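Local structure of polysialic acid O-acetyltransferase (Escherichia coli, 3JQY) at residues N53-N58 and V77-D82; K63-D68 and N83-I88; N91-G96 and R111-A116; G187-Y192 and R216-A221; G193-K198 and A207-K212. The protein transfers acetyl groups from acetyl-CoA to hydroxyls of long polysialic acid chains of the bacterial capsule, working as a trimer built on left-handed beta-helices. One frame throughout, in Å; residues are numbered along the deposited sequence.

Contact 1: residues N53-N58 and V77-D82; sequences NKVQFN and VIFRGD
Val77 opens the pairing with both of its backbone polar atoms. Its N donates to Lys54 O at 2.9 Å, and its O accepts from Gln56 N. The strands run parallel, as expected for successive coils of a left-handed beta-helix. Ile78 comes next, on the same face as Gln56 and Arg80. Its CG2 lies over the centre of the Arg80 guanidinium, 3.9 Å above the plane. Phe79 N then bonds Gln56 O at 2.8 Å, nearly straight at 171°. The Phe79 ring stands beside the Phe57 ring and points the same way, because each CG lies anti to its carbonyl carbon. The planes are only 12° apart but slid, so the rings barely overlap, and CD1 of Phe57 is 3.4 Å from CD1 of Phe79. Val55 CG2 serves both rings. Val55 CG2 sits in plane at the edge of Phe79, 4.0 Å from Phe79 CE1, and near the rim of one face of Phe57. Phe79 O takes Asn58 N at 2.7 Å. Arg80 runs alongside Asn58 without bonding it. Gly81 N closes the ladder on Asn58 O at 3.1 Å, coming from 43° above the carbonyl plane. Strand 53-58 also pairs with strand 31-35, and the amide of Gln56 reaches back to Asp34 there. Ahead lies strand 97-101, where Phe79 touches Ala100 and Arg80 touches Val99 and Thr101.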
# COMPACT_ATOMS: atom_id res chain seq x y z
N ASN B 53 22.60 -10.70 -6.58
CA ASN B 53 21.88 -10.41 -7.82
C ASN B 53 21.65 -11.65 -8.66
O ASN B 53 22.40 -12.63 -8.55
CB ASN B 53 22.63 -9.36 -8.63
CG ASN B 53 22.94 -8.13 -7.82
OD1 ASN B 53 24.11 -7.78 -7.60
ND2 ASN B 53 21.90 -7.46 -7.36
N LYS B 54 20.62 -11.62 -9.49
CA LYS B 54 20.29 -12.77 -10.33
C LYS B 54 19.81 -12.36 -11.72
O LYS B 54 19.09 -11.38 -11.87
CB LYS B 54 19.22 -13.61 -9.64
CG LYS B 54 19.67 -14.22 -8.31
CD LYS B 54 18.54 -14.31 -7.30
CE LYS B 54 17.33 -15.06 -7.85
NZ LYS B 54 17.69 -16.41 -8.36
N VAL B 55 20.24 -13.11 -12.73
CA VAL B 55 19.69 -12.97 -14.07
C VAL B 55 19.18 -14.33 -14.53
O VAL B 55 19.86 -15.35 -14.36
CB VAL B 55 20.71 -12.38 -15.06
CG1 VAL B 55 21.95 -13.24 -15.14
CG2 VAL B 55 20.08 -12.23 -16.45
N GLN B 56 17.97 -14.33 -15.06
CA GLN B 56 17.31 -15.54 -15.52
C GLN B 56 16.88 -15.33 -16.96
O GLN B 56 16.07 -14.45 -17.24
CB GLN B 56 16.09 -15.84 -14.64
CG GLN B 56 15.27 -17.03 -15.09
CD GLN B 56 15.89 -18.34 -14.69
OE1 GLN B 56 16.22 -18.56 -13.53
NE2 GLN B 56 16.04 -19.24 -15.66
N PHE B 57 17.42 -16.12 -17.87
CA PHE B 57 17.02 -16.06 -19.28
C PHE B 57 16.06 -17.21 -19.56
O PHE B 57 16.49 -18.37 -19.64
CB PHE B 57 18.24 -16.20 -20.20
CG PHE B 57 19.22 -15.05 -20.14
CD1 PHE B 57 18.93 -13.85 -20.78
CD2 PHE B 57 20.44 -15.19 -19.50
CE1 PHE B 57 19.83 -12.80 -20.75
CE2 PHE B 57 21.35 -14.14 -19.47
CZ PHE B 57 21.04 -12.94 -20.10
N ASN B 58 14.78 -16.90 -19.71
CA ASN B 58 13.78 -17.90 -20.09
C ASN B 58 13.33 -17.64 -21.53
O ASN B 58 12.14 -17.48 -21.79
CB ASN B 58 12.56 -17.85 -19.17
CG ASN B 58 12.84 -18.38 -17.78
OD1 ASN B 58 13.73 -19.19 -17.57
ND2 ASN B 58 12.06 -17.91 -16.81
N VAL B 77 16.76 -9.87 -12.59
CA VAL B 77 16.31 -9.54 -13.94
C VAL B 77 15.87 -10.83 -14.62
O VAL B 77 16.65 -11.76 -14.77
CB VAL B 77 17.43 -8.89 -14.78
CG1 VAL B 77 16.89 -8.49 -16.13
CG2 VAL B 77 18.01 -7.68 -14.06
N ILE B 78 14.59 -10.88 -14.99
CA ILE B 78 14.05 -12.07 -15.63
C ILE B 78 13.67 -11.75 -17.06
O ILE B 78 12.96 -10.78 -17.32
CB ILE B 78 12.82 -12.61 -14.88
CG1 ILE B 78 13.19 -12.94 -13.43
CG2 ILE B 78 12.26 -13.84 -15.60
CD1 ILE B 78 12.01 -13.35 -12.58
N PHE B 79 14.15 -12.58 -17.99
CA PHE B 79 13.81 -12.43 -19.40
C PHE B 79 12.82 -13.53 -19.79
O PHE B 79 13.13 -14.71 -19.68
CB PHE B 79 15.06 -12.56 -20.27
CG PHE B 79 15.99 -11.38 -20.17
CD1 PHE B 79 17.07 -11.40 -19.30
CD2 PHE B 79 15.77 -10.25 -20.94
CE1 PHE B 79 17.92 -10.31 -19.20
CE2 PHE B 79 16.62 -9.15 -20.85
CZ PHE B 79 17.70 -9.19 -19.98
N ARG B 80 11.63 -13.13 -20.23
CA ARG B 80 10.61 -14.08 -20.69
C ARG B 80 10.43 -13.94 -22.19
O ARG B 80 10.13 -12.86 -22.69
CB ARG B 80 9.28 -13.86 -19.96
CG ARG B 80 9.37 -13.96 -18.44
CD ARG B 80 7.98 -14.10 -17.84
NE ARG B 80 7.94 -13.77 -16.41
CZ ARG B 80 8.36 -14.59 -15.45
NH1 ARG B 80 8.87 -15.78 -15.75
NH2 ARG B 80 8.29 -14.20 -14.18
N GLY B 81 10.64 -15.02 -22.93
CA GLY B 81 10.54 -14.92 -24.37
C GLY B 81 11.80 -14.34 -24.96
O GLY B 81 12.86 -14.34 -24.31
N ASP B 82 11.69 -13.80 -26.17
CA ASP B 82 12.87 -13.50 -26.99
C ASP B 82 13.04 -12.01 -27.29
O ASP B 82 12.09 -11.23 -27.22
CB ASP B 82 12.76 -14.23 -28.34
CG ASP B 82 12.44 -15.70 -28.19
OD1 ASP B 82 12.73 -16.29 -27.13
OD2 ASP B 82 11.90 -16.29 -29.15

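Contact 2: residues K63-D68 and N83-I88; sequences KLIIED and NNYVRI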
# COMPACT_ATOMS: atom_id res chain seq x y z
N LYS B 63 19.35 -9.60 -24.23
CA LYS B 63 20.58 -8.94 -23.81
C LYS B 63 20.40 -8.13 -22.54
O LYS B 63 19.47 -7.32 -22.43
CB LYS B 63 21.14 -8.05 -24.93
CG LYS B 63 22.58 -7.59 -24.66
CD LYS B 63 23.17 -6.86 -25.87
CE LYS B 63 24.61 -6.45 -25.63
NZ LYS B 63 25.18 -5.73 -26.80
N LEU B 64 21.29 -8.36 -21.58
CA LEU B 64 21.38 -7.55 -20.37
C LEU B 64 22.74 -6.85 -20.36
O LEU B 64 23.77 -7.51 -20.46
CB LEU B 64 21.24 -8.41 -19.12
CG LEU B 64 21.56 -7.73 -17.78
CD1 LEU B 64 20.63 -6.56 -17.55
CD2 LEU B 64 21.47 -8.72 -16.63
N ILE B 65 22.71 -5.53 -20.24
CA ILE B 65 23.93 -4.73 -20.16
C ILE B 65 23.89 -3.93 -18.86
O ILE B 65 22.95 -3.17 -18.62
CB ILE B 65 24.00 -3.70 -21.30
CG1 ILE B 65 24.08 -4.39 -22.65
CG2 ILE B 65 25.19 -2.74 -21.08
CD1 ILE B 65 23.78 -3.46 -23.81
N ILE B 66 24.90 -4.11 -18.03
CA ILE B 66 25.02 -3.30 -16.82
C ILE B 66 26.39 -2.64 -16.84
O ILE B 66 27.41 -3.33 -16.91
CB ILE B 66 24.88 -4.15 -15.54
CG1 ILE B 66 23.57 -4.94 -15.56
CG2 ILE B 66 24.97 -3.25 -14.30
CD1 ILE B 66 23.32 -5.76 -14.31
N GLU B 67 26.42 -1.32 -16.76
CA GLU B 67 27.67 -0.59 -16.97
C GLU B 67 28.55 -0.51 -15.72
O GLU B 67 28.15 -0.95 -14.64
CB GLU B 67 27.38 0.81 -17.54
CG GLU B 67 26.60 0.74 -18.86
CD GLU B 67 26.43 2.10 -19.52
OE1 GLU B 67 26.81 3.12 -18.91
OE2 GLU B 67 25.91 2.13 -20.66
N ASP B 68 29.76 0.01 -15.89
CA ASP B 68 30.69 0.20 -14.78
C ASP B 68 30.05 1.07 -13.70
O ASP B 68 29.23 1.95 -13.99
CB ASP B 68 31.96 0.90 -15.26
CG ASP B 68 32.93 -0.04 -15.98
OD1 ASP B 68 32.73 -1.27 -15.97
OD2 ASP B 68 33.92 0.48 -16.56
N ASN B 83 14.27 -11.65 -27.64
CA ASN B 83 14.57 -10.33 -28.18
C ASN B 83 14.30 -9.19 -27.21
O ASN B 83 13.99 -8.07 -27.63
CB ASN B 83 13.80 -10.10 -29.48
CG ASN B 83 14.08 -11.18 -30.52
OD1 ASN B 83 15.24 -11.49 -30.80
ND2 ASN B 83 13.03 -11.75 -31.09
N ASN B 84 14.39 -9.48 -25.91
CA ASN B 84 14.32 -8.45 -24.88
C ASN B 84 15.67 -7.79 -24.66
O ASN B 84 16.71 -8.37 -24.98
CB ASN B 84 13.87 -9.06 -23.54
CG ASN B 84 12.50 -9.71 -23.62
OD1 ASN B 84 11.48 -9.02 -23.68
ND2 ASN B 84 12.46 -11.03 -23.59
N TYR B 85 15.66 -6.59 -24.09
CA TYR B 85 16.87 -5.78 -23.93
C TYR B 85 16.72 -4.98 -22.64
O TYR B 85 15.73 -4.29 -22.44
CB TYR B 85 16.99 -4.81 -25.11
CG TYR B 85 18.17 -3.85 -25.08
CD1 TYR B 85 19.42 -4.23 -25.56
CD2 TYR B 85 18.01 -2.56 -24.60
CE1 TYR B 85 20.49 -3.34 -25.54
CE2 TYR B 85 19.07 -1.66 -24.58
CZ TYR B 85 20.30 -2.06 -25.05
OH TYR B 85 21.35 -1.16 -25.03
N VAL B 86 17.71 -5.11 -21.76
CA VAL B 86 17.74 -4.32 -20.52
C VAL B 86 19.13 -3.69 -20.41
O VAL B 86 20.15 -4.38 -20.50
CB VAL B 86 17.48 -5.20 -19.27
CG1 VAL B 86 17.61 -4.37 -17.99
CG2 VAL B 86 16.09 -5.84 -19.35
N ARG B 87 19.16 -2.37 -20.24
CA ARG B 87 20.43 -1.67 -20.10
C ARG B 87 20.38 -0.76 -18.89
O ARG B 87 19.49 0.10 -18.78
CB ARG B 87 20.76 -0.84 -21.34
CG ARG B 87 22.07 -0.07 -21.22
CD ARG B 87 22.33 0.79 -22.48
NE ARG B 87 23.58 1.54 -22.37
CZ ARG B 87 24.03 2.39 -23.30
NH1 ARG B 87 23.33 2.59 -24.41
NH2 ARG B 87 25.18 3.03 -23.11
N ILE B 88 21.35 -0.94 -18.01
CA ILE B 88 21.44 -0.12 -16.81
C ILE B 88 22.71 0.72 -16.89
O ILE B 88 23.82 0.20 -16.89
CB ILE B 88 21.44 -1.00 -15.55
CG1 ILE B 88 20.17 -1.85 -15.51
CG2 ILE B 88 21.57 -0.14 -14.30
CD1 ILE B 88 20.07 -2.76 -14.30
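Glu67 and Arg87 form a salt bridge on the outer side of two paired coils of the left-handed beta-helix. Arg87 presents itself side-on, with both nitrogens on one oxygen. Arg87 NH2 lies 2.7 Å from Glu67 OE2, and Arg87 NE lies 2.9 Å from the same OE2. That oxygen sits in the guanidinium plane, but the carboxylate is turned 46° against it. The arginine arrives there fully stretched, with CG anti to the backbone N (chi1 179°). On the same face, Arg87 CG passes the branch of Ile65. Ile65 CD1 rests against the hydroxyl end of Tyr85, 3.7 Å from Tyr85 CE1 and 3.6 Å from Tyr85 OH. On the buried face, Leu64 and Val86 lie side by side, with CD1 of Leu64 3.8 Å from CG1 of Val86. Ile66 CG1 and Ile88 CD1 meet more loosely, at 4.3 Å.

Five backbone bonds hold these side chains in register. They start at Lys63 N to Asn84 O and end at Glu67 N to Ile88 O. The central one, Ile65 N to Val86 O, measures 2.8 Å. Further out, Phe79 packs on both Leu64 and Val86 in the interior. Strand 105-108 continues the sheet, and its Ile107 touches Tyr85 and Arg87. The carboxylate is steadied through its other oxygen as well: Glu67 OE1 accepts a hydrogen bond from Lys90 N.

Contact 3: residues N91-G96 and R111-A116; sequences NSKIKG and RTTIGA
Asn91 meets Arg111 at a turn of the left-handed beta-helix, where two successive coils take nearly the same path. The CB of Asn91 is 4.0 Å from Arg111 CG, and Asn91 O faces Arg111 CA in a CA-H...O contact. Beyond this, one water joins the two polar ends. It accepts from Arg111 NH1 at 3.0 Å, lying in the guanidinium plane, and more weakly from Asn91 ND2. The arginine bends at chi3 (-56°), and its NE forms a salt bridge with Asp132 in the following coil.

Ser92 lays its CA and CB against Thr112 O. Lys93 makes the single bridge, with Thr113. Lys93 N donates to Thr112 O at 2.8 Å, and Lys93 O accepts from Ile114 N at 2.8 Å, the latter bond clearly bent at 134°. The lysine side chain runs beside Thr113, while the Thr113 hydroxyl bonds Arg222.

Ile94 turns to the interior next to Ile114, pointing the same way. Their CD1 methyls, Ile94 CD1 and Ile114 CD1, touch at 3.8 Å. Ile108 of strand 105-108 packs on both.

Beyond it the backbones part. Lys95 N stands 3.8 Å from Ile114 O, and this buried N has no hydrogen-bond partner in the model. Gly96 turns the corner into strand 97-101, and the second segment leaves its strand at Gly115. Here the extended Lys95 side chain covers the end of the other segment, with Lys95 CD 4.1 Å from Ala116 CB.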
# COMPACT_ATOMS: atom_id res chain seq x y z
N ASN B 91 26.84 4.40 -12.85
CA ASN B 91 26.69 5.18 -11.63
C ASN B 91 25.28 5.20 -11.05
O ASN B 91 24.97 6.00 -10.17
CB ASN B 91 27.21 6.60 -11.84
CG ASN B 91 28.71 6.64 -12.00
OD1 ASN B 91 29.44 6.31 -11.07
ND2 ASN B 91 29.17 7.02 -13.18
N SER B 92 24.42 4.31 -11.54
CA SER B 92 23.08 4.16 -10.99
C SER B 92 23.11 3.20 -9.80
O SER B 92 24.09 2.48 -9.60
CB SER B 92 22.12 3.65 -12.06
OG SER B 92 22.60 2.45 -12.63
N LYS B 93 22.03 3.18 -9.03
CA LYS B 93 21.93 2.27 -7.90
C LYS B 93 20.57 1.60 -7.99
O LYS B 93 19.55 2.28 -8.04
CB LYS B 93 22.03 3.03 -6.58
CG LYS B 93 23.33 3.81 -6.41
CD LYS B 93 23.43 4.35 -5.00
CE LYS B 93 24.71 5.14 -4.80
NZ LYS B 93 24.82 5.63 -3.39
N ILE B 94 20.55 0.27 -8.01
CA ILE B 94 19.30 -0.43 -8.27
C ILE B 94 19.09 -1.65 -7.37
O ILE B 94 20.04 -2.33 -6.96
CB ILE B 94 19.19 -0.84 -9.75
CG1 ILE B 94 17.80 -1.42 -10.04
CG2 ILE B 94 20.29 -1.81 -10.11
CD1 ILE B 94 17.43 -1.41 -11.50
N LYS B 95 17.82 -1.87 -7.05
CA LYS B 95 17.36 -3.04 -6.31
C LYS B 95 16.04 -3.45 -6.95
O LYS B 95 15.47 -2.71 -7.75
CB LYS B 95 17.11 -2.67 -4.84
CG LYS B 95 18.29 -1.97 -4.18
CD LYS B 95 18.07 -1.77 -2.69
CE LYS B 95 19.21 -0.96 -2.09
NZ LYS B 95 19.42 -1.28 -0.66
N GLY B 96 15.54 -4.63 -6.61
CA GLY B 96 14.21 -5.04 -7.05
C GLY B 96 14.15 -6.03 -8.19
O GLY B 96 15.09 -6.79 -8.44
N ARG B 111 23.23 7.71 -13.05
CA ARG B 111 23.12 8.37 -11.75
C ARG B 111 21.71 8.34 -11.18
O ARG B 111 21.35 9.18 -10.36
CB ARG B 111 23.62 9.82 -11.84
CG ARG B 111 25.06 9.95 -12.35
CD ARG B 111 25.43 11.40 -12.62
NE ARG B 111 24.52 12.04 -13.57
CZ ARG B 111 24.68 12.07 -14.89
NH1 ARG B 111 25.74 11.49 -15.45
NH2 ARG B 111 23.78 12.67 -15.65
N THR B 112 20.92 7.37 -11.61
CA THR B 112 19.58 7.21 -11.07
C THR B 112 19.62 6.25 -9.88
O THR B 112 20.34 5.25 -9.91
CB THR B 112 18.62 6.70 -12.17
OG1 THR B 112 18.22 7.81 -12.99
CG2 THR B 112 17.39 6.03 -11.56
N THR B 113 18.87 6.57 -8.83
CA THR B 113 18.81 5.71 -7.65
C THR B 113 17.43 5.10 -7.50
O THR B 113 16.42 5.78 -7.70
CB THR B 113 19.22 6.45 -6.36
OG1 THR B 113 18.30 7.53 -6.11
CG2 THR B 113 20.62 7.02 -6.53
N ILE B 114 17.39 3.82 -7.17
CA ILE B 114 16.13 3.09 -7.09
C ILE B 114 16.08 2.29 -5.80
O ILE B 114 16.97 1.50 -5.50
CB ILE B 114 15.97 2.14 -8.29
CG1 ILE B 114 15.88 2.95 -9.60
CG2 ILE B 114 14.77 1.23 -8.09
CD1 ILE B 114 16.07 2.13 -10.87
N GLY B 115 15.02 2.51 -5.03
CA GLY B 115 14.86 1.88 -3.73
C GLY B 115 14.35 0.45 -3.76
O GLY B 115 13.85 -0.04 -4.77
N ALA B 116 14.48 -0.22 -2.61
CA ALA B 116 14.02 -1.60 -2.48
C ALA B 116 12.53 -1.72 -2.80
O ALA B 116 11.76 -0.80 -2.53
CB ALA B 116 14.30 -2.11 -1.05
O HOH W 1 27.92 9.51 -14.78

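Contact 4: residues G187-Y192 and R216-A221; sequences GSVIGY and RNIIWA
Trp220 leans on Val189 and on the backbone before it. Trp220 CB meets Val189 CG2 at 3.8 Å. Val189 CG2 also lies 4.0 Å from Trp220 CG and 3.8 Å from Trp220 CD1. CG stands between the backbone N and the carbonyl carbon (chi1 62°), which brings the five-membered ring to Gly187. CD1 of Trp220 reaches Gly187 O at 3.4 Å, with that oxygen at the ring edge and near its plane. No hydrogen bond crosses the contact, and Gly187 O is buried without a polar partner in the model. NE1 of Trp220 passes Ser188 O at 3.7 Å, but its hydrogen bond goes elsewhere. The ring is also stacked with Tyr169.

The first segment belongs to one of the last coils of the left-handed beta-helix. Strand 218-220 has left the coils and forms an antiparallel ladder with a strand of a second subunit through Ile219 and Trp220. Ile218 and Trp220 thus touch the beta-helix on one hand, while the strand borders the second subunit. Ile218 CD1 touches Val189 CG2 at 3.9 Å, and Ile218 also packs on Ile149 of the second subunit. Ile219 CG1 stays 4.0 Å from Gly187 O, and its side chain packs on Cys235 of helix 233-245.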
# COMPACT_ATOMS: atom_id res chain seq x y z
N GLY B 187 11.82 16.96 -14.17
CA GLY B 187 11.70 17.87 -13.04
C GLY B 187 10.49 17.64 -12.17
O GLY B 187 10.30 18.32 -11.15
N SER B 188 9.65 16.70 -12.56
CA SER B 188 8.40 16.48 -11.85
C SER B 188 8.55 15.58 -10.63
O SER B 188 9.57 14.90 -10.46
CB SER B 188 7.34 15.94 -12.81
OG SER B 188 7.03 16.91 -13.78
N VAL B 189 7.51 15.59 -9.80
CA VAL B 189 7.49 14.86 -8.54
C VAL B 189 6.20 14.07 -8.44
O VAL B 189 5.11 14.61 -8.63
CB VAL B 189 7.53 15.84 -7.36
CG1 VAL B 189 7.39 15.10 -6.04
CG2 VAL B 189 8.81 16.67 -7.39
N ILE B 190 6.31 12.77 -8.16
CA ILE B 190 5.12 11.96 -7.90
C ILE B 190 5.03 11.68 -6.41
O ILE B 190 5.96 11.15 -5.81
CB ILE B 190 5.14 10.61 -8.66
CG1 ILE B 190 5.32 10.82 -10.17
CG2 ILE B 190 3.86 9.82 -8.38
CD1 ILE B 190 4.26 11.72 -10.80
N GLY B 191 3.90 12.05 -5.80
CA GLY B 191 3.77 11.96 -4.36
C GLY B 191 3.60 10.56 -3.82
O GLY B 191 3.08 9.67 -4.51
N TYR B 192 4.04 10.36 -2.58
CA TYR B 192 3.82 9.11 -1.86
C TYR B 192 2.43 8.57 -2.10
O TYR B 192 1.45 9.32 -2.06
CB TYR B 192 3.97 9.34 -0.34
CG TYR B 192 3.54 8.13 0.45
CD1 TYR B 192 4.47 7.19 0.88
CD2 TYR B 192 2.19 7.89 0.72
CE1 TYR B 192 4.07 6.06 1.58
CE2 TYR B 192 1.79 6.77 1.41
CZ TYR B 192 2.73 5.85 1.83
OH TYR B 192 2.33 4.74 2.52
N ARG B 216 1.85 23.14 -10.12
CA ARG B 216 2.56 23.35 -11.37
C ARG B 216 3.74 24.29 -11.12
O ARG B 216 3.82 24.91 -10.07
CB ARG B 216 1.63 23.94 -12.43
CG ARG B 216 0.48 23.02 -12.81
CD ARG B 216 -0.47 23.68 -13.80
NE ARG B 216 -1.60 22.82 -14.13
CZ ARG B 216 -1.58 21.90 -15.09
NH1 ARG B 216 -0.48 21.72 -15.81
NH2 ARG B 216 -2.65 21.16 -15.32
N ASN B 217 4.65 24.35 -12.08
CA ASN B 217 5.79 25.26 -12.00
C ASN B 217 6.71 24.94 -10.83
O ASN B 217 7.14 25.84 -10.12
CB ASN B 217 5.30 26.70 -11.87
CG ASN B 217 4.45 27.13 -13.05
OD1 ASN B 217 3.43 27.81 -12.88
ND2 ASN B 217 4.85 26.74 -14.25
N ILE B 218 7.01 23.65 -10.63
CA ILE B 218 7.92 23.26 -9.56
C ILE B 218 9.08 22.41 -10.05
O ILE B 218 9.07 21.91 -11.18
CB ILE B 218 7.17 22.47 -8.44
CG1 ILE B 218 6.55 21.19 -9.00
CG2 ILE B 218 6.10 23.34 -7.81
CD1 ILE B 218 7.46 19.99 -8.96
N ILE B 219 10.08 22.27 -9.19
CA ILE B 219 11.22 21.39 -9.43
C ILE B 219 11.76 20.97 -8.05
O ILE B 219 11.58 21.70 -7.07
CB ILE B 219 12.32 22.09 -10.26
CG1 ILE B 219 13.27 21.05 -10.87
CG2 ILE B 219 13.08 23.12 -9.42
CD1 ILE B 219 14.19 21.62 -11.95
N TRP B 220 12.39 19.81 -7.98
CA TRP B 220 12.86 19.25 -6.70
C TRP B 220 14.38 19.18 -6.66
O TRP B 220 15.04 19.34 -7.69
CB TRP B 220 12.29 17.84 -6.52
CG TRP B 220 12.77 16.92 -7.61
CD1 TRP B 220 12.28 16.83 -8.88
CD2 TRP B 220 13.87 16.00 -7.54
NE1 TRP B 220 12.99 15.90 -9.60
CE2 TRP B 220 13.97 15.37 -8.80
CE3 TRP B 220 14.76 15.63 -6.53
CZ2 TRP B 220 14.93 14.40 -9.08
CZ3 TRP B 220 15.73 14.66 -6.81
CH2 TRP B 220 15.80 14.06 -8.07
N ALA B 221 14.93 18.94 -5.48
CA ALA B 221 16.36 18.66 -5.34
C ALA B 221 16.59 17.58 -4.30
O ALA B 221 15.73 17.34 -3.44
CB ALA B 221 17.13 19.93 -4.98

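Contact 5: residues G193-K198 and A207-K212; sequences GSIVTK and AGNPAK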
# COMPACT_ATOMS: atom_id res chain seq x y z
N GLY B 193 2.33 7.26 -2.36
CA GLY B 193 1.05 6.58 -2.37
C GLY B 193 0.26 6.72 -3.66
O GLY B 193 -0.85 6.20 -3.78
N SER B 194 0.83 7.42 -4.63
CA SER B 194 0.09 7.68 -5.87
C SER B 194 -0.13 6.43 -6.71
O SER B 194 0.67 5.50 -6.68
CB SER B 194 0.83 8.72 -6.72
OG SER B 194 0.90 9.97 -6.04
N ILE B 195 -1.22 6.42 -7.47
CA ILE B 195 -1.33 5.55 -8.63
C ILE B 195 -1.55 6.45 -9.83
O ILE B 195 -2.58 7.11 -9.95
CB ILE B 195 -2.45 4.49 -8.51
CG1 ILE B 195 -2.16 3.57 -7.32
CG2 ILE B 195 -2.56 3.70 -9.81
CD1 ILE B 195 -3.09 2.35 -7.20
N VAL B 196 -0.55 6.51 -10.70
CA VAL B 196 -0.54 7.43 -11.83
C VAL B 196 -1.05 6.72 -13.08
O VAL B 196 -0.46 5.72 -13.51
CB VAL B 196 0.87 7.97 -12.09
CG1 VAL B 196 0.84 8.99 -13.23
CG2 VAL B 196 1.46 8.59 -10.82
N THR B 197 -2.13 7.23 -13.65
CA THR B 197 -2.76 6.57 -14.80
C THR B 197 -2.76 7.43 -16.06
O THR B 197 -3.06 6.93 -17.14
CB THR B 197 -4.22 6.17 -14.48
OG1 THR B 197 -4.98 7.34 -14.17
CG2 THR B 197 -4.26 5.22 -13.28
N LYS B 198 -2.33 8.64 -15.90
CA LYS B 198 -2.31 9.56 -17.03
C LYS B 198 -1.03 10.38 -17.05
O LYS B 198 -0.39 10.56 -16.02
CB LYS B 198 -3.52 10.50 -16.97
CG LYS B 198 -4.85 9.80 -17.12
CD LYS B 198 -5.99 10.81 -17.05
CE LYS B 198 -7.35 10.14 -17.14
NZ LYS B 198 -7.52 9.46 -18.46
N ALA B 207 -0.24 13.73 -7.29
CA ALA B 207 -0.50 12.79 -6.21
C ALA B 207 -1.96 12.33 -6.23
O ALA B 207 -2.81 12.99 -6.81
CB ALA B 207 -0.15 13.40 -4.84
N GLY B 208 -2.22 11.20 -5.58
CA GLY B 208 -3.57 10.67 -5.48
C GLY B 208 -3.74 9.30 -6.12
O GLY B 208 -2.82 8.77 -6.76
N ASN B 209 -4.92 8.72 -5.93
CA ASN B 209 -5.29 7.47 -6.57
C ASN B 209 -6.73 7.59 -7.05
O ASN B 209 -7.66 7.38 -6.27
CB ASN B 209 -5.18 6.30 -5.60
CG ASN B 209 -5.65 4.99 -6.21
OD1 ASN B 209 -5.84 4.90 -7.42
ND2 ASN B 209 -5.82 3.96 -5.39
N PRO B 210 -6.93 7.95 -8.33
CA PRO B 210 -5.86 8.19 -9.32
C PRO B 210 -5.18 9.54 -9.11
O PRO B 210 -5.77 10.48 -8.58
CB PRO B 210 -6.62 8.19 -10.64
CG PRO B 210 -7.98 8.69 -10.29
CD PRO B 210 -8.27 8.21 -8.88
N ALA B 211 -3.93 9.63 -9.55
CA ALA B 211 -3.15 10.84 -9.33
C ALA B 211 -3.69 12.01 -10.17
O ALA B 211 -4.20 11.82 -11.28
CB ALA B 211 -1.67 10.59 -9.64
N LYS B 212 -3.59 13.20 -9.60
CA LYS B 212 -3.95 14.42 -10.30
C LYS B 212 -2.81 15.40 -10.08
O LYS B 212 -2.08 15.30 -9.10
CB LYS B 212 -5.24 15.02 -9.73
CG LYS B 212 -6.39 14.04 -9.65
CD LYS B 212 -6.76 13.51 -11.02
CE LYS B 212 -8.06 12.73 -10.97
NZ LYS B 212 -9.11 13.48 -10.24
O HOH W 2 -3.41 9.67 -12.94
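Ile195 and Asn209 lie side by side and point the same way. The aliphatic chain of Ile195 runs along the amide of Asn209: Ile195 CB is 3.6 Å from OD1 of Asn209, and Ile195 CD1 is 3.6 Å from Asn209 ND2. Asn209 carries CG anti to the backbone N (chi1 176°), which sets the amide along this chain. ND2 makes a weak hydrogen bond to Gly193 O of the third subunit. Tyr192 of that subunit also packs on Ile195.

Ala211 points toward the first segment, and Ala211 CB meets Val196 CG2 at 3.9 Å. Thr197 comes across Pro210, with Thr197 OG1 4.0 Å from Pro210 CB. Ser194 turns OG toward Ala207 CA. Its bond from Gly208 N is weak, and the stronger partner of OG is Gly191 O.

Under these side chains the backbone pairs twice. Ile195 N donates to Gly208 O at 2.9 Å, and Ile195 O accepts from Ala211 N at 2.9 Å. Residues 207-212 form a tight hairpin, with Ala207 and Lys212 as an antiparallel hydrogen-bonded pair. The cis peptide before Pro210 lies in its bend. Here the chain leaves the last coils of the left-handed beta-helix.

A water accepts from Thr197 N at 2.8 Å and donates to Ala211 O, so it extends the pairing. Thr197 precedes Lys198, which probably contributes to acetyl-CoA binding. The contact is thus gripped mainly by backbone bonds and one water, while the Asn209 amide is directed to the subunit interface.

Overall arrangement
Contacts 1 and 2 join the same two coils on different faces of the left-handed beta-helix, and contact 3 comes further along. Contacts 1 and 2 share an interior: Phe79 CE2 reaches Val86 CG2 at 3.7 Å. Contact 2 touches contact 3 through Ile88 CD1 and Ile94 CD1, 4.1 Å apart. Contacts 4 and 5 lie near the other end, with centres about 14 Å apart. They meet where Ile190 CG2 packs on Val196 CG2, and both touch the second subunit. Contacts 1 and 4 have centres about 33 Å apart. The probable acetyl-CoA site lies closest to contacts 4 and 5. Contact 5 contains Lys198, and the side chain of Ile218 in contact 4 is about 4 Å from that of Lys215.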